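PDB 4RYK: Lmo0325 protein from Listeria monocytogenes EGD-e, which is a putative transcriptional regulator of the Rgg type that probably binds DNA through a helix-turn-helix domain. Local coordinates for residues Y10-K21 with I60-Y71. Numbering follows the deposited sequence.
Sequences YGELIREIRLSK and IMVPLDEFFFIY
I17, which packs on I60, accepts two hydrogen bonds at its O. S20 OG donates to I17 O at 2.6 Å, tilted 17° from the carbonyl plane. K21 N is the second donor to I17 O. F67 is a knob in a hole formed by Y10, L13, I14 and I17. Its CG lies anti to the backbone N (chi1 172°), which carries the ring across to helix 10-20. F67 CE2 meets L13 CD2 and I14 CD1, each at 3.6 Å. Y10 O lies at the ring's edge, near its plane. Helices 10-20 and 64-71 are the first and last of a five-helix domain consistent with the XRE (Cro/C1) helix-turn-helix family. The axes of the two segments cross at 102°. F53 of the intervening helix 50-60 meets F67 edge-to-face. Y10, F68 and Y71 form an aromatic cluster. Y10 CD1 sits over one face of the Y71 ring, 3.6 Å from Y71 CZ, and L13 CD2 lies at that ring's edge. Y10 OH hydrogen-bonds E54 of the second subunit. At the other end, I60 CD1 fits between I14 CD1 (3.7 Å) and I17 CG2 (3.8 Å). K21 passes I60 O with its aliphatic chain. K21 NZ hydrogen-bonds T160 and salt-bridges E163, both of the second subunit.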
ATOM      1  N   TYR A  10      -9.064  -7.907  21.202  1.00 44.95           N
ATOM      2  CA  TYR A  10      -8.037  -8.483  20.326  1.00 39.66           C
ATOM      3  C   TYR A  10      -8.020 -10.021  20.459  1.00 40.20           C
ATOM      4  O   TYR A  10      -7.960 -10.749  19.479  1.00 40.75           O
ATOM      5  CB  TYR A  10      -6.632  -7.961  20.629  1.00 40.39           C
ATOM      6  CG  TYR A  10      -6.474  -6.432  20.712  1.00 43.01           C
ATOM      7  CD1 TYR A  10      -6.849  -5.585  19.659  1.00 41.56           C
ATOM      8  CD2 TYR A  10      -5.917  -5.848  21.855  1.00 47.21           C
ATOM      9  CE1 TYR A  10      -6.690  -4.203  19.756  1.00 43.99           C
ATOM     10  CE2 TYR A  10      -5.788  -4.478  21.975  1.00 49.24           C
ATOM     11  CZ  TYR A  10      -6.156  -3.657  20.924  1.00 46.05           C
ATOM     12  OH  TYR A  10      -5.967  -2.298  21.108  1.00 49.09           O
ATOM     13  N   GLY A  11      -8.072 -10.519  21.681  1.00 41.05           N
ATOM     14  CA  GLY A  11      -7.928 -11.960  21.920  1.00 41.05           C
ATOM     15  C   GLY A  11      -9.104 -12.738  21.367  1.00 41.45           C
ATOM     16  O   GLY A  11      -8.943 -13.871  20.919  1.00 41.14           O
ATOM     17  N   GLU A  12     -10.281 -12.129  21.370  1.00 42.46           N
ATOM     18  CA  GLU A  12     -11.469 -12.803  20.842  1.00 43.76           C
ATOM     19  C   GLU A  12     -11.322 -12.984  19.350  1.00 40.42           C
ATOM     20  O   GLU A  12     -11.666 -14.036  18.828  1.00 40.16           O
ATOM     21  CB  GLU A  12     -12.747 -12.060  21.219  1.00 45.70           C
ATOM     22  CG  GLU A  12     -13.134 -12.333  22.664  1.00 51.06           C
ATOM     23  CD  GLU A  12     -14.058 -11.293  23.247  1.00 55.44           C
ATOM     24  OE1 GLU A  12     -15.270 -11.537  23.327  1.00 63.37           O
ATOM     25  OE2 GLU A  12     -13.576 -10.226  23.638  1.00 60.82           O
ATOM     26  N   LEU A  13     -10.716 -12.001  18.673  1.00 39.02           N
ATOM     27  CA  LEU A  13     -10.475 -12.146  17.239  1.00 38.80           C
ATOM     28  C   LEU A  13      -9.373 -13.185  16.943  1.00 38.28           C
ATOM     29  O   LEU A  13      -9.482 -13.984  16.004  1.00 36.54           O
ATOM     30  CB  LEU A  13     -10.150 -10.805  16.599  1.00 38.18           C
ATOM     31  CG  LEU A  13      -9.766 -10.880  15.129  1.00 37.35           C
ATOM     32  CD1 LEU A  13     -10.850 -11.560  14.312  1.00 40.71           C
ATOM     33  CD2 LEU A  13      -9.568  -9.471  14.595  1.00 37.76           C
ATOM     34  N   ILE A  14      -8.326 -13.178  17.762  1.00 36.69           N
ATOM     35  CA  ILE A  14      -7.272 -14.141  17.602  1.00 35.36           C
ATOM     36  C   ILE A  14      -7.880 -15.545  17.693  1.00 35.54           C
ATOM     37  O   ILE A  14      -7.563 -16.392  16.909  1.00 35.82           O
ATOM     38  CB  ILE A  14      -6.163 -13.999  18.661  1.00 36.05           C
ATOM     39  CG1 ILE A  14      -5.344 -12.699  18.476  1.00 36.85           C
ATOM     40  CG2 ILE A  14      -5.204 -15.185  18.577  1.00 37.33           C
ATOM     41  CD1 ILE A  14      -4.471 -12.670  17.230  1.00 36.30           C
ATOM     42  N   ARG A  15      -8.753 -15.758  18.662  0.50 37.36           N
ATOM     43  CA  ARG A  15      -9.396 -17.047  18.831  0.50 38.27           C
ATOM     44  C   ARG A  15     -10.125 -17.484  17.571  0.50 37.33           C
ATOM     45  O   ARG A  15      -9.960 -18.611  17.109  0.50 37.58           O
ATOM     46  CB  ARG A  15     -10.353 -16.992  20.012  0.50 40.00           C
ATOM     47  CG  ARG A  15     -11.418 -18.081  20.002  0.50 41.50           C
ATOM     48  CD  ARG A  15     -12.536 -17.711  20.950  0.50 42.74           C
ATOM     49  NE  ARG A  15     -13.490 -18.793  21.043  0.50 45.09           N
ATOM     50  CZ  ARG A  15     -14.361 -19.064  20.095  0.50 42.96           C
ATOM     51  NH1 ARG A  15     -14.395 -18.326  18.982  0.50 44.06           N
ATOM     52  NH2 ARG A  15     -15.154 -20.065  20.266  0.50 43.94           N
ATOM     53  N   GLU A  16     -10.905 -16.576  17.011  1.00 37.55           N
ATOM     54  CA  GLU A  16     -11.701 -16.874  15.822  1.00 40.37           C
ATOM     55  C   GLU A  16     -10.790 -17.197  14.651  1.00 38.95           C
ATOM     56  O   GLU A  16     -11.021 -18.149  13.893  1.00 34.35           O
ATOM     57  CB  GLU A  16     -12.601 -15.687  15.547  1.00 44.61           C
ATOM     58  CG  GLU A  16     -13.146 -15.627  14.147  1.00 54.86           C
ATOM     59  CD  GLU A  16     -14.049 -14.410  13.936  1.00 65.25           C
ATOM     60  OE1 GLU A  16     -14.068 -13.863  12.794  1.00 66.62           O
ATOM     61  OE2 GLU A  16     -14.741 -14.008  14.915  1.00 69.78           O
ATOM     62  N   ILE A  17      -9.710 -16.425  14.505  1.00 35.77           N
ATOM     63  CA  ILE A  17      -8.784 -16.718  13.429  1.00 35.12           C
ATOM     64  C   ILE A  17      -8.072 -18.055  13.619  1.00 35.37           C
ATOM     65  O   ILE A  17      -7.965 -18.864  12.687  1.00 33.05           O
ATOM     66  CB  ILE A  17      -7.735 -15.602  13.238  1.00 35.14           C
ATOM     67  CG1 ILE A  17      -8.405 -14.315  12.734  1.00 35.66           C
ATOM     68  CG2 ILE A  17      -6.707 -16.043  12.222  1.00 37.16           C
ATOM     69  CD1 ILE A  17      -7.547 -13.069  12.961  1.00 37.44           C
ATOM     70  N   ARG A  18      -7.576 -18.256  14.827  1.00 33.93           N
ATOM     71  CA  ARG A  18      -6.977 -19.523  15.196  1.00 36.41           C
ATOM     72  C   ARG A  18      -7.885 -20.701  14.869  1.00 37.29           C
ATOM     73  O   ARG A  18      -7.452 -21.666  14.212  1.00 37.64           O
ATOM     74  CB  ARG A  18      -6.609 -19.528  16.693  1.00 36.52           C
ATOM     75  CG  ARG A  18      -6.119 -20.856  17.166  1.00 37.94           C
ATOM     76  CD  ARG A  18      -5.769 -20.858  18.634  1.00 38.46           C
ATOM     77  NE  ARG A  18      -6.913 -20.788  19.522  1.00 39.58           N
ATOM     78  CZ  ARG A  18      -7.777 -21.771  19.761  1.00 41.87           C
ATOM     79  NH1 ARG A  18      -7.698 -22.930  19.115  1.00 42.23           N
ATOM     80  NH2 ARG A  18      -8.754 -21.571  20.638  1.00 42.32           N
ATOM     81  N   LEU A  19      -9.144 -20.609  15.282  1.00 37.44           N
ATOM     82  CA  LEU A  19     -10.088 -21.654  14.988  1.00 39.86           C
ATOM     83  C   LEU A  19     -10.320 -21.833  13.491  1.00 39.33           C
ATOM     84  O   LEU A  19     -10.412 -22.990  13.021  1.00 38.17           O
ATOM     85  CB  LEU A  19     -11.419 -21.456  15.717  1.00 41.29           C
ATOM     86  CG  LEU A  19     -11.264 -21.659  17.223  1.00 44.96           C
ATOM     87  CD1 LEU A  19     -12.479 -21.096  17.961  1.00 48.26           C
ATOM     88  CD2 LEU A  19     -11.107 -23.150  17.548  1.00 45.67           C
ATOM     89  N   SER A  20     -10.353 -20.752  12.722  1.00 36.96           N
ATOM     90  CA  SER A  20     -10.654 -20.860  11.278  1.00 37.03           C
ATOM     91  C   SER A  20      -9.497 -21.640  10.613  1.00 36.53           C
ATOM     92  O   SER A  20      -9.665 -22.272   9.586  1.00 35.30           O
ATOM     93  CB  SER A  20     -10.808 -19.464  10.625  1.00 37.42           C
ATOM     94  OG  SER A  20      -9.538 -18.787  10.621  1.00 36.08           O
ATOM     95  N   LYS A  21      -8.316 -21.589  11.213  1.00 36.25           N
ATOM     96  CA  LYS A  21      -7.141 -22.257  10.623  1.00 37.68           C
ATOM     97  C   LYS A  21      -6.909 -23.669  11.130  1.00 38.16           C
ATOM     98  O   LYS A  21      -5.979 -24.351  10.669  1.00 39.32           O
ATOM     99  CB  LYS A  21      -5.882 -21.399  10.860  1.00 35.76           C
ATOM    100  CG  LYS A  21      -5.946 -20.055  10.118  1.00 37.51           C
ATOM    101  CD  LYS A  21      -4.608 -19.362  10.169  1.00 37.09           C
ATOM    102  CE  LYS A  21      -4.632 -17.937   9.644  1.00 40.64           C
ATOM    103  NZ  LYS A  21      -5.321 -17.808   8.336  1.00 45.87           N
ATOM    104  N   ILE A  60      -0.136 -17.439  14.057  1.00 37.33           N
ATOM    105  CA  ILE A  60      -1.329 -17.627  13.259  1.00 35.72           C
ATOM    106  C   ILE A  60      -1.110 -17.071  11.867  1.00 35.92           C
ATOM    107  O   ILE A  60      -2.024 -17.130  11.053  1.00 35.01           O
ATOM    108  CB  ILE A  60      -2.605 -17.055  13.911  1.00 37.56           C
ATOM    109  CG1 ILE A  60      -2.476 -15.555  14.208  1.00 36.50           C
ATOM    110  CG2 ILE A  60      -2.927 -17.750  15.222  1.00 37.71           C
ATOM    111  CD1 ILE A  60      -3.799 -14.842  14.322  1.00 35.75           C
HETATM  112  N   MSE A  61       0.121 -16.604  11.563  1.00 35.30           N
HETATM  113  CA  MSE A  61       0.468 -16.100  10.230  1.00 36.33           C
HETATM  114  C   MSE A  61      -0.398 -14.951   9.759  1.00 35.42           C
HETATM  115  O   MSE A  61      -0.888 -14.923   8.609  1.00 37.28           O
HETATM  116  CB  MSE A  61       0.357 -17.245   9.242  1.00 41.75           C
HETATM  117  CG  MSE A  61       1.662 -18.012   9.260  1.00 56.97           C
HETATM  118 SE   MSE A  61       1.197 -19.616  10.240  1.00 74.97          SE
HETATM  119  CE  MSE A  61       0.370 -20.478   8.630  1.00 58.25           C
ATOM    120  N   VAL A  62      -0.610 -13.997  10.639  1.00 33.72           N
ATOM    121  CA  VAL A  62      -1.328 -12.803  10.273  1.00 36.11           C
ATOM    122  C   VAL A  62      -0.474 -11.596  10.650  1.00 34.77           C
ATOM    123  O   VAL A  62      -0.252 -11.400  11.808  1.00 34.01           O
ATOM    124  CB  VAL A  62      -2.672 -12.725  11.014  1.00 35.07           C
ATOM    125  CG1 VAL A  62      -3.342 -11.412  10.711  1.00 36.76           C
ATOM    126  CG2 VAL A  62      -3.592 -13.867  10.582  1.00 38.26           C
ATOM    127  N   PRO A  63       0.021 -10.829   9.670  1.00 34.88           N
ATOM    128  CA  PRO A  63       0.787  -9.610  10.026  1.00 36.02           C
ATOM    129  C   PRO A  63      -0.091  -8.640  10.787  1.00 36.23           C
ATOM    130  O   PRO A  63      -1.306  -8.567  10.571  1.00 35.87           O
ATOM    131  CB  PRO A  63       1.173  -9.009   8.655  1.00 37.16           C
ATOM    132  CG  PRO A  63       1.227 -10.207   7.720  1.00 38.33           C
ATOM    133  CD  PRO A  63       0.152 -11.169   8.228  1.00 38.41           C
ATOM    134  N   LEU A  64       0.531  -7.898  11.665  1.00 36.64           N
ATOM    135  CA  LEU A  64      -0.119  -6.868  12.470  1.00 37.06           C
ATOM    136  C   LEU A  64      -1.083  -5.985  11.684  1.00 34.36           C
ATOM    137  O   LEU A  64      -2.205  -5.782  12.094  1.00 33.24           O
ATOM    138  CB  LEU A  64       0.980  -6.022  13.155  1.00 39.31           C
ATOM    139  CG  LEU A  64       0.536  -4.956  14.162  1.00 44.27           C
ATOM    140  CD1 LEU A  64      -0.243  -5.540  15.318  1.00 42.49           C
ATOM    141  CD2 LEU A  64       1.745  -4.174  14.703  1.00 45.76           C
ATOM    142  N   ASP A  65      -0.666  -5.457  10.545  1.00 33.30           N
ATOM    143  CA  ASP A  65      -1.532  -4.534   9.845  1.00 34.03           C
ATOM    144  C   ASP A  65      -2.793  -5.261   9.320  1.00 34.15           C
ATOM    145  O   ASP A  65      -3.849  -4.653   9.228  1.00 34.31           O
ATOM    146  CB  ASP A  65      -0.789  -3.947   8.649  1.00 34.97           C
ATOM    147  CG  ASP A  65      -1.549  -2.804   7.989  1.00 37.53           C
ATOM    148  OD1 ASP A  65      -1.620  -1.723   8.641  1.00 35.98           O
ATOM    149  OD2 ASP A  65      -2.036  -2.953   6.828  1.00 35.83           O
ATOM    150  N   GLU A  66      -2.651  -6.520   8.896  1.00 33.42           N
ATOM    151  CA  GLU A  66      -3.812  -7.298   8.379  1.00 32.86           C
ATOM    152  C   GLU A  66      -4.719  -7.563   9.553  1.00 32.65           C
ATOM    153  O   GLU A  66      -5.956  -7.482   9.447  1.00 34.81           O
ATOM    154  CB  GLU A  66      -3.358  -8.617   7.736  1.00 34.20           C
ATOM    155  CG  GLU A  66      -4.530  -9.406   7.163  1.00 33.64           C
ATOM    156  CD  GLU A  66      -4.179 -10.780   6.637  1.00 32.54           C
ATOM    157  OE1 GLU A  66      -2.988 -11.184   6.589  1.00 32.43           O
ATOM    158  OE2 GLU A  66      -5.147 -11.444   6.229  1.00 34.63           O
ATOM    159  N   PHE A  67      -4.122  -7.864  10.708  1.00 32.81           N
ATOM    160  CA  PHE A  67      -4.944  -8.113  11.868  1.00 34.22           C
ATOM    161  C   PHE A  67      -5.826  -6.889  12.126  1.00 37.92           C
ATOM    162  O   PHE A  67      -7.037  -7.044  12.378  1.00 33.34           O
ATOM    163  CB  PHE A  67      -4.096  -8.458  13.108  1.00 34.36           C
ATOM    164  CG  PHE A  67      -4.901  -8.535  14.380  1.00 35.46           C
ATOM    165  CD1 PHE A  67      -5.123  -7.397  15.146  1.00 37.14           C
ATOM    166  CD2 PHE A  67      -5.455  -9.740  14.793  1.00 36.83           C
ATOM    167  CE1 PHE A  67      -5.900  -7.439  16.287  1.00 38.34           C
ATOM    168  CE2 PHE A  67      -6.248  -9.783  15.945  1.00 38.35           C
ATOM    169  CZ  PHE A  67      -6.447  -8.637  16.686  1.00 38.84           C
ATOM    170  N   PHE A  68      -5.227  -5.674  12.066  1.00 33.53           N
ATOM    171  CA  PHE A  68      -6.015  -4.510  12.366  1.00 36.58           C
ATOM    172  C   PHE A  68      -7.041  -4.198  11.312  1.00 37.41           C
ATOM    173  O   PHE A  68      -8.110  -3.672  11.622  1.00 41.96           O
ATOM    174  CB  PHE A  68      -5.172  -3.243  12.706  1.00 38.44           C
ATOM    175  CG  PHE A  68      -4.830  -3.185  14.138  1.00 39.67           C
ATOM    176  CD1 PHE A  68      -5.712  -2.635  15.047  1.00 46.67           C
ATOM    177  CD2 PHE A  68      -3.696  -3.808  14.606  1.00 41.50           C
ATOM    178  CE1 PHE A  68      -5.436  -2.628  16.411  1.00 46.68           C
ATOM    179  CE2 PHE A  68      -3.425  -3.840  15.969  1.00 42.39           C
ATOM    180  CZ  PHE A  68      -4.299  -3.246  16.867  1.00 44.56           C
ATOM    181  N   PHE A  69      -6.726  -4.526  10.075  1.00 35.22           N
ATOM    182  CA  PHE A  69      -7.713  -4.401   9.045  1.00 35.83           C
ATOM    183  C   PHE A  69      -8.939  -5.255   9.369  1.00 33.94           C
ATOM    184  O   PHE A  69     -10.034  -4.790   9.241  1.00 34.99           O
ATOM    185  CB  PHE A  69      -7.123  -4.776   7.689  1.00 34.88           C
ATOM    186  CG  PHE A  69      -8.112  -4.653   6.555  1.00 38.39           C
ATOM    187  CD1 PHE A  69      -8.502  -3.397   6.093  1.00 41.18           C
ATOM    188  CD2 PHE A  69      -8.703  -5.789   6.007  1.00 40.93           C
ATOM    189  CE1 PHE A  69      -9.431  -3.281   5.080  1.00 39.82           C
ATOM    190  CE2 PHE A  69      -9.636  -5.670   5.002  1.00 41.74           C
ATOM    191  CZ  PHE A  69      -9.978  -4.430   4.531  1.00 41.17           C
ATOM    192  N   ILE A  70      -8.731  -6.518   9.737  1.00 35.43           N
ATOM    193  CA  ILE A  70      -9.811  -7.439  10.144  1.00 36.56           C
ATOM    194  C   ILE A  70     -10.514  -6.905  11.378  1.00 38.35           C
ATOM    195  O   ILE A  70     -11.724  -6.811  11.419  1.00 42.88           O
ATOM    196  CB  ILE A  70      -9.267  -8.837  10.442  1.00 35.74           C
ATOM    197  CG1 ILE A  70      -8.618  -9.400   9.199  1.00 35.10           C
ATOM    198  CG2 ILE A  70     -10.435  -9.772  10.882  1.00 37.02           C
ATOM    199  CD1 ILE A  70      -7.778 -10.653   9.419  1.00 36.65           C
ATOM    200  N   TYR A  71      -9.723  -6.457  12.334  1.00 39.35           N
ATOM    201  CA  TYR A  71     -10.205  -5.998  13.637  1.00 40.85           C
ATOM    202  C   TYR A  71     -11.090  -4.810  13.565  1.00 44.75           C
ATOM    203  O   TYR A  71     -12.004  -4.729  14.329  1.00 42.44           O
ATOM    204  CB  TYR A  71      -9.030  -5.635  14.531  1.00 40.72           C
ATOM    205  CG  TYR A  71      -9.428  -5.353  15.936  1.00 43.30           C
ATOM    206  CD1 TYR A  71      -9.975  -6.378  16.711  1.00 45.29           C
ATOM    207  CD2 TYR A  71      -9.299  -4.074  16.502  1.00 45.11           C
ATOM    208  CE1 TYR A  71     -10.346  -6.159  18.000  1.00 47.28           C
ATOM    209  CE2 TYR A  71      -9.665  -3.837  17.823  1.00 47.39           C
ATOM    210  CZ  TYR A  71     -10.194  -4.900  18.552  1.00 50.16           C
ATOM    211  OH  TYR A  71     -10.586  -4.791  19.851  1.00 58.28           O
TER